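Local coordinates for hydrogenase maturation factor (Thermoanaerobacter tengcongensis, PDB 3VTH), which probably transfers the carbamoyl group of carbamoyl phosphate, at the expense of ATP, to the C-terminal cysteine of HypE during [NiFe]-hydrogenase maturation, at residues Phe30-Lys35 with Ile64-Glu69; Gln10-Asn15 with Lys58-Phe63; Val23-Phe28 with Ser75-Ile80; Thr412-Met415 with Tyr420-Ile423; Pro141-Ile146 with Lys447-Val452. One frame throughout, in Å; residues are numbered along the deposited sequence.

Contact 1 of 5, residues Phe30-Lys35 with Ile64-Glu69; sequences FNIAQK and IREIKE
Ile32 reaches from helix 30-35 to two residues of helix 64-69, and its two branches do different work. The apolar part lies at the end of the longer branch: CD1 of Ile32 meets CG1 of Ile67 at 3.7 Å, the two side chains crossing at about a right angle. The same methyl comes within 4.0 Å of CB of Glu66, so the root of the acid is drawn into the hydrophobic layer. A chi1 of 60° sets CG1 of Ile32 between the backbone N and the carbonyl carbon, which leaves CG2 beside the backbone N as the branch that faces the acid.

The two segments run roughly antiparallel, 145° apart, with axes 10.6 Å from each other at closest approach. They belong to the two helices that pack on one face of the sheet in the ferredoxin-like alpha/beta sandwich of the acylphosphatases, and Phe63, from the second of these helices, also packs on Ile32 and Ala33.

Polar groups take the outer part of the interface. The chain of Glu66 bends at chi2 (-84°), bringing OE1 of Glu66 to 3.6 Å from CG2 of Ile32. Lys35, extended throughout, points its amine the same way, but NZ of Lys35 stops 4.5 Å from OE1 of Glu66, beyond a salt bridge, where any attraction is probably modest. OE1 of Glu66 also takes a weak hydrogen bond from Asn70.

Contact 2 of 5, residues Gln10-Asn15 with Lys58-Phe63; sequences QARQIN and KDIEAF
Between Arg12 and Ile60, whose CA atoms lie 7.8 Å apart, helix 58-63 runs over strand 10-15 in nearly the same direction, the short axes 24° apart and 9.5 Å distant at closest approach. Ile60 serves two strand residues: its CG2 rests on CG of Arg12 at 3.7 Å, the two side chains crossing at about a right angle, while its CD1 lies 3.8 Å from the backbone O of Gln10. Farther along, CD1 of Ile14 comes to the rim of the Phe63 ring, in the ring plane, 3.8 Å from CE1 of Phe63.

Arg12 gives its methylene to Ile60 and its guanidinium to the backbone. Its chain folds at chi2 (-66°), and NH1 of Arg12 donates to O of Ala11 at 2.9 Å, with the acceptor in the guanidinium plane but the donor well above the carbonyl plane. Cut back to an alanine here, the chain would probably leave CG2 of Ile60 without its methylene neighbour and O of Ala11 without this donor. Val29 and Leu38 continue the apolar layer around Phe63. A helix packed on the face of this sheet, beside helix 25-35, is characteristic of the two-layer alpha/beta sandwich of the acylphosphatase fold.

Contact 3 of 5, residues Val23-Phe28 with Ser75-Ile80; sequences VGFRPF and SVIDEI. With PO4 (phosphate ion), chain E.
Val23 and Phe25 supply the apolar part of this contact. CG2 of Val23 lies 4.0 Å from CB of Ser75. Phe25 turns the rim of its ring to Ile77: CD1 of Ile77 sits in the ring plane, 3.7 Å from CZ of Phe25, the side chains crossing at about a right angle. Ser75 offers carbon to this cluster and gives its hydroxyl to O of Pro72.

Polar chemistry belongs to the 23-28 side, which binds a phosphate ion, probably from the crystallisation liquor. Backbone N atoms of Val23, Gly24, Phe25 and Arg26 all donate to it, among them Gly24 N to O1 at 2.8 Å, and Gly22 N adds another. Gly24 is the N-cap, and the anion sits at the N-terminal end of the helix, where N-H groups point out of it. Arg26 bends at chi3 (-71°) and presents one edge of its guanidinium, NE reaching phosphate O4 at 2.8 Å (163° at the hydrogen) and NH2 reaching O3 at 2.8 Å. Its NH1 forms a salt bridge with Asp152. A leucine in place of Arg26 would probably leave phosphate O3 and O4 without their guanidinium donors and Asp152 without its mate.

Arg26 is a predicted active-site residue of the acylphosphatase domain. A cradle of backbone N-H groups at a helix start, joined by a guanidinium, is consistent with a site built to receive the phosphoryl end of an acyl phosphate.

Contact 4 of 5, residues Thr412-Met415 with Tyr420-Ile423; sequences TFCM and YAFI
Met415 and Phe422 face each other as an antiparallel hydrogen-bonded pair. N of Met415 donates to O of Phe422 at 3.0 Å, nearly straight (168° at the hydrogen), and N of Phe422 returns a bond to O of Met415 at 2.9 Å, more bent at 149°. The next pair, Cys414 with Ile423, is non-hydrogen-bonded, and there CA of Cys414 approaches O of Phe422 at 3.4 Å in a CA-H...O contact.

Side chains follow the alternation of the strands. On the face carrying Cys414 and Ile423, the sulfur of Cys414, turned anti to its own backbone N (chi1 -180°), lies against CB of Ala421 at 3.8 Å and within 4.2 Å of CB of Ile423. Beyond it, CD1 of Ile423 meets OG1 of Thr412 at a slant, at 3.7 Å. Cys414, Ala421 and Ile423 belong to the beta hairpin of strands 414-417 and 420-423, with Thr412 just ahead of it, in the Kae1-like domain, a domain related to the actin-like ATPases. Phe422 is also the centre of an inverse gamma turn, and CB of Tyr420 covers one face of its ring toward the rim.

Outside the hairpin, helix 737-749 covers the Cys414 side through Ser738 and Ala742. OG1 of Thr412 is hydrogen-bonded to O of Gly735, the residue after the iron ligand Asp734, and to OG of Ser738. On the other face Phe422 stacks on Phe450 and Phe413 meets Tyr446 edge to face.

Contact 5 of 5, residues Pro141-Ile146 with Lys447-Val452; sequences PRFSII and KKLFRV
Leu449 pushes its two methyls into the loop 141-146, each against a different residue. CD2 of Leu449 comes to the rim of the Phe143 ring, in the ring plane, 4.0 Å from CE2 of Phe143, while CD1 of Leu449 lies 4.2 Å from CG2 of Ile146. Both Phe143 and Leu449 place CG anti to the backbone N (chi1 176° and -172°), which sends the ring and the forked methyls out toward one another. On its own side of the interface, CG of Leu449 stands over the centre of the Phe450 ring, 4.1 Å above the plane. Leu449 thus meets a ring rim across the contact and a ring face within its own segment, in directions roughly at right angles.

Polar groups around the patch tie down the loop and the end of the helix. NH1 of Arg142 donates to O of Pro141 at 3.0 Å, and its guanidinium also binds carbonyls of Cys136 and Cys139, two of the zinc ligands; its NE reaches O of Gly22. Beyond the helix end, Arg451 forms salt bridges with Asp148 and Glu100, while its bonds from NH1 to O of Lys448 and O of Leu449 are weak.

Here a zinc-finger loop meets the Kae1-like domain through three buried aliphatic and aromatic side chains. The touching points are carbon, resting on fit and burial, and the Arg451-Asp148 salt bridge crosses between the same two parts beside the apolar patch.

How the contacts relate
Contacts 1, 2 and 3 form one continuous core of the acylphosphatase domain. Ile64 of contact 1 reaches Ile14 of contact 2, CG1 to CD1, at 3.9 Å, and Ile67 of contact 1 touches Phe25 of contact 3, CG2 to CZ, at 4.0 Å. Only contact 3 holds the phosphate and the predicted catalytic Arg26; the side chain of Ile32 lies about 10 Å from that of Arg26. Contact 4, nested along the chain within the loop closed by contact 5, shares packing with it: CB of Met415 meets CG1 of Val452 at 3.9 Å. Asp78 OD2 and Tyr420 OH, 3.0 Å apart, probably hydrogen-bond contact 3 to contact 4. The side chain of Thr412 is about 11 Å from the bound iron ion.

Contact 1 of 5, residues Phe30-Lys35 with Ile64-Glu69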
# COMPACT_ATOMS: atom_id res chain seq x y z
N PHE A 30 8.47 33.15 0.05
CA PHE A 30 8.25 34.55 -0.29
C PHE A 30 7.80 35.34 0.95
O PHE A 30 8.31 36.43 1.24
CB PHE A 30 7.21 34.69 -1.40
CG PHE A 30 6.90 36.12 -1.76
CD1 PHE A 30 5.91 36.82 -1.09
CD2 PHE A 30 7.61 36.76 -2.79
CE1 PHE A 30 5.62 38.17 -1.42
CE2 PHE A 30 7.33 38.10 -3.13
CZ PHE A 30 6.35 38.81 -2.45
N ASN A 31 6.84 34.76 1.65
CA ASN A 31 6.23 35.47 2.76
C ASN A 31 7.17 35.61 3.95
O ASN A 31 7.23 36.69 4.55
CB ASN A 31 4.88 34.83 3.14
CG ASN A 31 3.79 35.09 2.09
OD1 ASN A 31 3.17 34.15 1.57
ND2 ASN A 31 3.57 36.36 1.76
N ILE A 32 7.94 34.58 4.28
CA ILE A 32 8.89 34.72 5.38
C ILE A 32 10.12 35.57 4.97
O ILE A 32 10.67 36.31 5.79
CB ILE A 32 9.26 33.36 6.06
CG1 ILE A 32 9.89 32.39 5.07
CG2 ILE A 32 8.00 32.71 6.68
CD1 ILE A 32 10.66 31.25 5.76
N ALA A 33 10.49 35.53 3.69
CA ALA A 33 11.57 36.42 3.21
C ALA A 33 11.16 37.89 3.38
O ALA A 33 11.98 38.72 3.80
CB ALA A 33 11.92 36.12 1.77
N GLN A 34 9.91 38.22 3.05
CA GLN A 34 9.40 39.58 3.25
C GLN A 34 9.36 39.95 4.74
O GLN A 34 9.71 41.07 5.13
CB GLN A 34 8.01 39.76 2.62
CG GLN A 34 7.94 39.38 1.16
CD GLN A 34 7.90 40.57 0.23
OE1 GLN A 34 6.96 41.37 0.26
NE2 GLN A 34 8.91 40.68 -0.63
N LYS A 35 8.96 38.99 5.56
CA LYS A 35 8.84 39.18 7.00
C LYS A 35 10.18 39.57 7.61
O LYS A 35 10.24 40.42 8.49
CB LYS A 35 8.36 37.88 7.64
CG LYS A 35 7.92 38.00 9.09
CD LYS A 35 7.64 36.62 9.65
CE LYS A 35 7.44 36.65 11.17
NZ LYS A 35 7.36 35.24 11.67
N ILE A 64 15.85 30.91 8.18
CA ILE A 64 16.22 29.48 8.13
C ILE A 64 15.50 28.70 9.25
O ILE A 64 14.98 27.61 9.01
CB ILE A 64 17.75 29.28 8.20
CG1 ILE A 64 18.42 29.80 6.92
CG2 ILE A 64 18.11 27.82 8.45
CD1 ILE A 64 19.98 29.81 6.99
N ARG A 65 15.48 29.28 10.44
CA ARG A 65 14.80 28.70 11.60
C ARG A 65 13.30 28.50 11.34
O ARG A 65 12.74 27.47 11.72
CB ARG A 65 15.02 29.58 12.82
CG ARG A 65 14.79 28.92 14.16
CD ARG A 65 15.36 29.78 15.32
NE ARG A 65 14.70 31.09 15.39
CZ ARG A 65 15.32 32.28 15.27
NH1 ARG A 65 16.64 32.37 15.09
NH2 ARG A 65 14.59 33.39 15.36
N GLU A 66 12.66 29.47 10.69
CA GLU A 66 11.24 29.33 10.32
C GLU A 66 11.02 28.15 9.38
O GLU A 66 10.08 27.39 9.56
CB GLU A 66 10.66 30.60 9.72
CG GLU A 66 9.87 31.46 10.71
CD GLU A 66 8.43 31.01 10.85
OE1 GLU A 66 7.67 31.13 9.87
OE2 GLU A 66 8.05 30.53 11.95
N ILE A 67 11.89 28.01 8.38
CA ILE A 67 11.80 26.88 7.47
C ILE A 67 11.94 25.56 8.22
O ILE A 67 11.12 24.66 8.04
CB ILE A 67 12.83 26.95 6.34
CG1 ILE A 67 12.52 28.12 5.40
CG2 ILE A 67 12.82 25.64 5.55
CD1 ILE A 67 13.63 28.44 4.40
N LYS A 68 12.95 25.46 9.09
CA LYS A 68 13.20 24.24 9.86
C LYS A 68 12.07 23.96 10.85
O LYS A 68 11.71 22.80 11.05
CB LYS A 68 14.56 24.31 10.58
CG LYS A 68 15.78 24.44 9.63
CD LYS A 68 17.08 24.63 10.39
CE LYS A 68 18.29 24.30 9.51
NZ LYS A 68 19.59 24.59 10.21
N GLU A 69 11.51 25.00 11.46
CA GLU A 69 10.52 24.85 12.53
C GLU A 69 9.08 24.64 12.07
O GLU A 69 8.36 23.84 12.66
CB GLU A 69 10.57 26.03 13.50
CG GLU A 69 11.58 25.86 14.62
CD GLU A 69 11.78 27.12 15.45
OE1 GLU A 69 10.91 28.03 15.40
OE2 GLU A 69 12.81 27.20 16.14

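Contact 2 of 5, residues Gln10-Asn15 with Lys58-Phe63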
# COMPACT_ATOMS: atom_id res chain seq x y z
N GLN A 10 24.69 40.13 3.97
CA GLN A 10 25.31 38.86 3.62
C GLN A 10 24.37 38.13 2.66
O GLN A 10 23.22 38.53 2.50
CB GLN A 10 25.53 38.00 4.86
CG GLN A 10 26.70 38.42 5.74
CD GLN A 10 27.17 37.27 6.61
OE1 GLN A 10 26.78 37.16 7.78
NE2 GLN A 10 27.98 36.38 6.04
N ALA A 11 24.87 37.07 2.04
CA ALA A 11 24.05 36.28 1.13
C ALA A 11 24.20 34.80 1.42
O ALA A 11 25.28 34.31 1.73
CB ALA A 11 24.41 36.60 -0.32
N ARG A 12 23.09 34.07 1.32
CA ARG A 12 23.10 32.63 1.47
C ARG A 12 22.36 31.96 0.33
O ARG A 12 21.32 32.44 -0.09
CB ARG A 12 22.45 32.21 2.79
CG ARG A 12 23.19 32.65 4.04
CD ARG A 12 24.52 31.97 4.17
NE ARG A 12 25.19 32.36 5.40
CZ ARG A 12 25.96 33.44 5.54
NH1 ARG A 12 26.17 34.26 4.50
NH2 ARG A 12 26.52 33.70 6.71
N GLN A 13 22.90 30.86 -0.18
CA GLN A 13 22.14 30.01 -1.09
C GLN A 13 21.67 28.81 -0.29
O GLN A 13 22.45 28.21 0.45
CB GLN A 13 23.02 29.57 -2.26
CG GLN A 13 22.38 28.53 -3.16
CD GLN A 13 23.42 27.87 -4.03
OE1 GLN A 13 24.35 28.52 -4.51
NE2 GLN A 13 23.29 26.56 -4.23
N ILE A 14 20.38 28.49 -0.42
CA ILE A 14 19.75 27.42 0.35
C ILE A 14 19.04 26.44 -0.60
O ILE A 14 18.21 26.84 -1.41
CB ILE A 14 18.75 27.98 1.41
CG1 ILE A 14 19.45 28.97 2.35
CG2 ILE A 14 18.10 26.83 2.22
CD1 ILE A 14 18.50 29.94 3.07
N ASN A 15 19.40 25.16 -0.51
CA ASN A 15 18.74 24.12 -1.30
C ASN A 15 18.02 23.18 -0.35
O ASN A 15 18.59 22.74 0.66
CB ASN A 15 19.76 23.33 -2.11
CG ASN A 15 20.41 24.16 -3.17
OD1 ASN A 15 19.89 24.28 -4.29
ND2 ASN A 15 21.53 24.78 -2.84
N LYS A 58 21.25 38.12 11.11
CA LYS A 58 20.22 37.76 12.09
C LYS A 58 18.88 37.43 11.40
O LYS A 58 18.17 36.52 11.82
CB LYS A 58 20.05 38.88 13.12
CG LYS A 58 21.21 38.97 14.11
CD LYS A 58 20.97 40.05 15.17
CE LYS A 58 22.12 40.10 16.19
NZ LYS A 58 21.88 41.04 17.33
N ASP A 59 18.56 38.17 10.35
CA ASP A 59 17.33 37.93 9.59
C ASP A 59 17.40 36.64 8.77
O ASP A 59 16.43 35.88 8.71
CB ASP A 59 17.01 39.13 8.72
CG ASP A 59 16.53 40.33 9.54
OD1 ASP A 59 15.88 40.13 10.59
OD2 ASP A 59 16.83 41.48 9.13
N ILE A 60 18.56 36.37 8.17
CA ILE A 60 18.78 35.10 7.47
C ILE A 60 18.62 33.92 8.42
O ILE A 60 17.96 32.93 8.09
CB ILE A 60 20.17 35.04 6.77
CG1 ILE A 60 20.26 36.05 5.63
CG2 ILE A 60 20.43 33.62 6.24
CD1 ILE A 60 21.68 36.33 5.13
N GLU A 61 19.21 34.03 9.61
CA GLU A 61 19.10 32.95 10.60
C GLU A 61 17.66 32.67 11.03
O GLU A 61 17.25 31.52 11.14
CB GLU A 61 20.01 33.21 11.81
CG GLU A 61 21.51 33.09 11.52
CD GLU A 61 21.96 31.70 11.02
OE1 GLU A 61 23.14 31.57 10.62
OE2 GLU A 61 21.15 30.73 11.01
N ALA A 62 16.90 33.73 11.29
CA ALA A 62 15.48 33.63 11.64
C ALA A 62 14.64 33.00 10.50
O ALA A 62 13.78 32.17 10.74
CB ALA A 62 14.93 35.00 12.04
N PHE A 63 14.93 33.42 9.27
CA PHE A 63 14.33 32.83 8.07
C PHE A 63 14.59 31.30 7.98
O PHE A 63 13.67 30.51 7.77
CB PHE A 63 14.87 33.59 6.85
CG PHE A 63 14.54 32.99 5.51
CD1 PHE A 63 15.44 32.16 4.86
CD2 PHE A 63 13.37 33.36 4.84
CE1 PHE A 63 15.16 31.65 3.60
CE2 PHE A 63 13.09 32.85 3.58
CZ PHE A 63 13.98 31.99 2.96

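Contact 3 of 5, residues Val23-Phe28 with Ser75-Ile80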
# COMPACT_ATOMS: atom_id res chain seq x y z
N VAL A 23 3.71 21.98 -2.49
CA VAL A 23 3.35 22.05 -1.08
C VAL A 23 3.19 23.51 -0.65
O VAL A 23 3.01 23.81 0.52
CB VAL A 23 4.39 21.29 -0.17
CG1 VAL A 23 4.56 19.84 -0.64
CG2 VAL A 23 5.78 21.98 -0.18
N GLY A 24 3.24 24.42 -1.62
CA GLY A 24 3.23 25.85 -1.30
C GLY A 24 4.52 26.34 -0.67
O GLY A 24 4.52 27.31 0.10
N PHE A 25 5.63 25.69 -1.02
CA PHE A 25 6.93 26.13 -0.51
C PHE A 25 7.38 27.48 -1.09
O PHE A 25 7.98 28.29 -0.38
CB PHE A 25 7.99 25.06 -0.74
CG PHE A 25 8.80 24.73 0.49
CD1 PHE A 25 9.05 23.40 0.84
CD2 PHE A 25 9.33 25.75 1.30
CE1 PHE A 25 9.82 23.08 1.97
CE2 PHE A 25 10.11 25.45 2.43
CZ PHE A 25 10.35 24.11 2.77
N ARG A 26 7.10 27.73 -2.36
CA ARG A 26 7.45 29.02 -2.97
C ARG A 26 6.72 30.19 -2.31
O ARG A 26 7.39 31.12 -1.85
CB ARG A 26 7.31 29.00 -4.50
CG ARG A 26 8.43 28.17 -5.17
CD ARG A 26 8.16 27.91 -6.63
NE ARG A 26 7.05 26.96 -6.83
CZ ARG A 26 6.56 26.59 -8.01
NH1 ARG A 26 7.09 27.09 -9.14
NH2 ARG A 26 5.56 25.72 -8.07
N PRO A 27 5.37 30.14 -2.19
CA PRO A 27 4.71 31.24 -1.48
C PRO A 27 5.11 31.37 0.00
O PRO A 27 5.24 32.49 0.49
CB PRO A 27 3.21 30.93 -1.61
CG PRO A 27 3.12 29.50 -2.07
CD PRO A 27 4.38 29.26 -2.86
N PHE A 28 5.30 30.24 0.69
CA PHE A 28 5.80 30.24 2.06
C PHE A 28 7.14 31.01 2.17
O PHE A 28 7.29 31.90 3.00
CB PHE A 28 5.95 28.78 2.55
CG PHE A 28 6.57 28.65 3.92
CD1 PHE A 28 7.81 28.03 4.07
CD2 PHE A 28 5.93 29.14 5.05
CE1 PHE A 28 8.40 27.90 5.33
CE2 PHE A 28 6.51 29.01 6.32
CZ PHE A 28 7.75 28.38 6.45
N SER A 75 5.02 19.16 3.09
CA SER A 75 6.44 18.94 2.83
C SER A 75 6.96 17.72 3.61
O SER A 75 6.47 17.41 4.70
CB SER A 75 7.29 20.20 3.11
OG SER A 75 7.46 20.42 4.51
N VAL A 76 7.89 16.98 3.01
CA VAL A 76 8.64 15.97 3.73
C VAL A 76 10.09 16.28 3.39
O VAL A 76 10.63 15.78 2.41
CB VAL A 76 8.26 14.53 3.31
CG1 VAL A 76 9.07 13.49 4.12
CG2 VAL A 76 6.73 14.28 3.46
N ILE A 77 10.70 17.14 4.20
CA ILE A 77 12.06 17.61 4.00
C ILE A 77 13.06 16.57 4.48
O ILE A 77 12.99 16.12 5.63
CB ILE A 77 12.31 18.94 4.75
CG1 ILE A 77 11.39 20.04 4.21
CG2 ILE A 77 13.81 19.34 4.68
CD1 ILE A 77 11.42 21.34 5.05
N ASP A 78 14.00 16.18 3.62
CA ASP A 78 15.06 15.24 3.99
C ASP A 78 16.42 15.93 4.19
O ASP A 78 17.28 15.42 4.89
CB ASP A 78 15.18 14.12 2.94
CG ASP A 78 13.91 13.29 2.84
OD1 ASP A 78 13.38 12.87 3.89
OD2 ASP A 78 13.44 13.06 1.70
N GLU A 79 16.62 17.09 3.54
CA GLU A 79 17.90 17.81 3.65
C GLU A 79 17.76 19.29 3.31
O GLU A 79 17.03 19.67 2.37
CB GLU A 79 18.99 17.17 2.77
CG GLU A 79 20.39 17.83 2.87
CD GLU A 79 21.43 17.20 1.95
OE1 GLU A 79 22.63 17.50 2.12
OE2 GLU A 79 21.05 16.40 1.05
N ILE A 80 18.47 20.11 4.09
CA ILE A 80 18.59 21.55 3.83
C ILE A 80 20.09 21.85 3.72
O ILE A 80 20.85 21.53 4.63
CB ILE A 80 17.96 22.40 4.99
CG1 ILE A 80 16.45 22.18 5.08
CG2 ILE A 80 18.27 23.89 4.81
CD1 ILE A 80 15.79 22.77 6.33
P PO4 E . 5.18 24.78 -4.54
O1 PO4 E . 3.70 24.60 -4.38
O2 PO4 E . 5.91 24.16 -3.37
O3 PO4 E . 5.62 24.06 -5.78
O4 PO4 E . 5.52 26.25 -4.61

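Contact 4 of 5, residues Thr412-Met415 with Tyr420-Ile423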
# COMPACT_ATOMS: atom_id res chain seq x y z
N THR A 412 4.42 -4.74 -6.81
CA THR A 412 4.99 -3.42 -6.99
C THR A 412 6.39 -3.64 -7.56
O THR A 412 6.96 -4.73 -7.41
CB THR A 412 5.14 -2.66 -5.65
OG1 THR A 412 5.95 -3.45 -4.77
CG2 THR A 412 3.76 -2.37 -5.00
N PHE A 413 6.93 -2.60 -8.18
CA PHE A 413 8.34 -2.56 -8.55
C PHE A 413 9.00 -1.45 -7.74
O PHE A 413 8.30 -0.63 -7.15
CB PHE A 413 8.51 -2.34 -10.07
CG PHE A 413 7.89 -1.07 -10.58
CD1 PHE A 413 8.58 0.14 -10.49
CD2 PHE A 413 6.62 -1.08 -11.16
CE1 PHE A 413 8.01 1.35 -10.98
CE2 PHE A 413 6.04 0.11 -11.66
CZ PHE A 413 6.73 1.32 -11.57
N CYS A 414 10.33 -1.45 -7.67
CA CYS A 414 11.05 -0.43 -6.91
C CYS A 414 12.29 0.02 -7.68
O CYS A 414 12.97 -0.82 -8.25
CB CYS A 414 11.43 -0.97 -5.52
SG CYS A 414 12.31 0.18 -4.44
N MET A 415 12.53 1.33 -7.74
CA MET A 415 13.71 1.90 -8.41
C MET A 415 14.50 2.75 -7.43
O MET A 415 13.93 3.62 -6.77
CB MET A 415 13.32 2.85 -9.55
CG MET A 415 12.50 2.24 -10.63
SD MET A 415 11.85 3.55 -11.70
CE MET A 415 10.94 2.45 -12.77
N TYR A 420 17.07 7.34 -2.16
CA TYR A 420 15.66 6.95 -2.18
C TYR A 420 15.39 5.60 -2.82
O TYR A 420 16.02 5.23 -3.80
CB TYR A 420 14.81 7.99 -2.91
CG TYR A 420 14.89 9.40 -2.36
CD1 TYR A 420 14.43 9.69 -1.08
CD2 TYR A 420 15.38 10.44 -3.14
CE1 TYR A 420 14.47 10.98 -0.58
CE2 TYR A 420 15.44 11.75 -2.64
CZ TYR A 420 14.98 12.00 -1.36
OH TYR A 420 15.03 13.26 -0.85
N ALA A 421 14.43 4.87 -2.24
CA ALA A 421 13.86 3.70 -2.88
C ALA A 421 12.44 4.11 -3.27
O ALA A 421 11.57 4.26 -2.41
CB ALA A 421 13.85 2.51 -1.92
N PHE A 422 12.26 4.40 -4.55
CA PHE A 422 10.97 4.75 -5.10
C PHE A 422 10.21 3.46 -5.37
O PHE A 422 10.32 2.89 -6.47
CB PHE A 422 11.15 5.52 -6.41
CG PHE A 422 11.69 6.91 -6.23
CD1 PHE A 422 10.86 7.94 -5.77
CD2 PHE A 422 13.02 7.20 -6.52
CE1 PHE A 422 11.37 9.25 -5.59
CE2 PHE A 422 13.53 8.49 -6.37
CZ PHE A 422 12.71 9.52 -5.90
N ILE A 423 9.49 2.98 -4.37
CA ILE A 423 8.63 1.82 -4.56
C ILE A 423 7.31 2.29 -5.22
O ILE A 423 6.72 3.31 -4.83
CB ILE A 423 8.40 1.04 -3.23
CG1 ILE A 423 7.61 -0.26 -3.49
CG2 ILE A 423 7.69 1.93 -2.19
CD1 ILE A 423 7.55 -1.25 -2.27

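Contact 5 of 5, residues Pro141-Ile146 with Lys447-Val452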
# COMPACT_ATOMS: atom_id res chain seq x y z
N PRO A 141 -5.17 16.62 -5.54
CA PRO A 141 -4.35 15.71 -6.33
C PRO A 141 -2.97 16.28 -6.55
O PRO A 141 -2.80 17.51 -6.64
CB PRO A 141 -5.10 15.63 -7.67
CG PRO A 141 -5.97 16.79 -7.71
CD PRO A 141 -6.34 17.10 -6.30
N ARG A 142 -1.98 15.38 -6.59
CA ARG A 142 -0.62 15.74 -6.91
C ARG A 142 -0.14 14.70 -7.91
O ARG A 142 -0.32 14.87 -9.10
CB ARG A 142 0.27 15.82 -5.64
CG ARG A 142 -0.06 16.98 -4.67
CD ARG A 142 0.12 18.37 -5.32
NE ARG A 142 -0.06 19.42 -4.31
CZ ARG A 142 -1.23 19.97 -3.98
NH1 ARG A 142 -2.35 19.60 -4.58
NH2 ARG A 142 -1.28 20.91 -3.03
N PHE A 143 0.45 13.61 -7.41
CA PHE A 143 0.91 12.52 -8.28
C PHE A 143 -0.03 12.21 -9.44
O PHE A 143 0.39 12.18 -10.61
CB PHE A 143 1.14 11.25 -7.45
CG PHE A 143 1.52 10.06 -8.29
CD1 PHE A 143 0.70 8.94 -8.33
CD2 PHE A 143 2.68 10.08 -9.06
CE1 PHE A 143 1.05 7.83 -9.12
CE2 PHE A 143 3.03 8.97 -9.86
CZ PHE A 143 2.23 7.85 -9.89
N SER A 144 -1.31 12.00 -9.13
CA SER A 144 -2.28 11.60 -10.15
C SER A 144 -2.35 12.55 -11.36
O SER A 144 -2.68 12.11 -12.45
CB SER A 144 -3.69 11.45 -9.57
OG SER A 144 -4.10 12.68 -8.96
N ILE A 145 -2.05 13.84 -11.17
CA ILE A 145 -2.16 14.80 -12.28
C ILE A 145 -0.83 15.39 -12.75
O ILE A 145 -0.81 16.27 -13.60
CB ILE A 145 -3.16 15.93 -11.96
CG1 ILE A 145 -2.67 16.78 -10.78
CG2 ILE A 145 -4.59 15.32 -11.70
CD1 ILE A 145 -3.45 18.07 -10.62
N ILE A 146 0.29 14.89 -12.22
CA ILE A 146 1.62 15.44 -12.54
C ILE A 146 2.23 14.67 -13.72
O ILE A 146 2.34 13.45 -13.68
CB ILE A 146 2.55 15.44 -11.28
CG1 ILE A 146 2.11 16.54 -10.30
CG2 ILE A 146 4.05 15.64 -11.66
CD1 ILE A 146 2.67 16.37 -8.86
N LYS A 447 10.42 5.78 -14.47
CA LYS A 447 11.75 6.10 -15.01
C LYS A 447 11.85 7.52 -15.55
O LYS A 447 12.85 8.20 -15.34
CB LYS A 447 12.19 5.12 -16.10
CG LYS A 447 12.48 3.69 -15.58
CD LYS A 447 13.12 2.81 -16.66
CE LYS A 447 12.20 2.59 -17.82
NZ LYS A 447 12.85 1.73 -18.86
N LYS A 448 10.82 7.95 -16.26
CA LYS A 448 10.77 9.31 -16.77
C LYS A 448 10.56 10.32 -15.64
O LYS A 448 11.25 11.33 -15.56
CB LYS A 448 9.66 9.46 -17.80
CG LYS A 448 9.87 8.64 -19.05
CD LYS A 448 8.90 9.05 -20.16
CE LYS A 448 8.70 7.89 -21.15
NZ LYS A 448 9.98 7.55 -21.86
N LEU A 449 9.60 10.04 -14.77
CA LEU A 449 9.24 11.00 -13.73
C LEU A 449 10.43 11.27 -12.78
O LEU A 449 10.71 12.42 -12.43
CB LEU A 449 8.01 10.54 -12.96
CG LEU A 449 7.41 11.54 -11.96
CD1 LEU A 449 7.14 12.90 -12.62
CD2 LEU A 449 6.15 10.96 -11.38
N PHE A 450 11.10 10.19 -12.37
CA PHE A 450 12.21 10.31 -11.42
C PHE A 450 13.62 10.25 -12.04
O PHE A 450 14.61 10.21 -11.31
CB PHE A 450 12.04 9.29 -10.28
CG PHE A 450 10.74 9.46 -9.55
CD1 PHE A 450 10.49 10.64 -8.83
CD2 PHE A 450 9.76 8.48 -9.60
CE1 PHE A 450 9.28 10.81 -8.15
CE2 PHE A 450 8.55 8.65 -8.93
CZ PHE A 450 8.31 9.82 -8.21
N ARG A 451 13.69 10.27 -13.38
CA ARG A 451 14.96 10.27 -14.12
C ARG A 451 15.84 9.06 -13.78
O ARG A 451 17.06 9.18 -13.64
CB ARG A 451 15.72 11.59 -13.90
CG ARG A 451 15.15 12.78 -14.68
CD ARG A 451 13.93 13.41 -14.02
NE ARG A 451 13.63 14.71 -14.62
CZ ARG A 451 12.44 15.07 -15.11
NH1 ARG A 451 11.40 14.23 -15.06
NH2 ARG A 451 12.30 16.28 -15.65
N VAL A 452 15.22 7.89 -13.65
CA VAL A 452 15.92 6.66 -13.33
C VAL A 452 16.27 5.91 -14.62
O VAL A 452 15.40 5.61 -15.44
CB VAL A 452 15.08 5.73 -12.40
CG1 VAL A 452 15.88 4.48 -12.04
CG2 VAL A 452 14.61 6.46 -11.14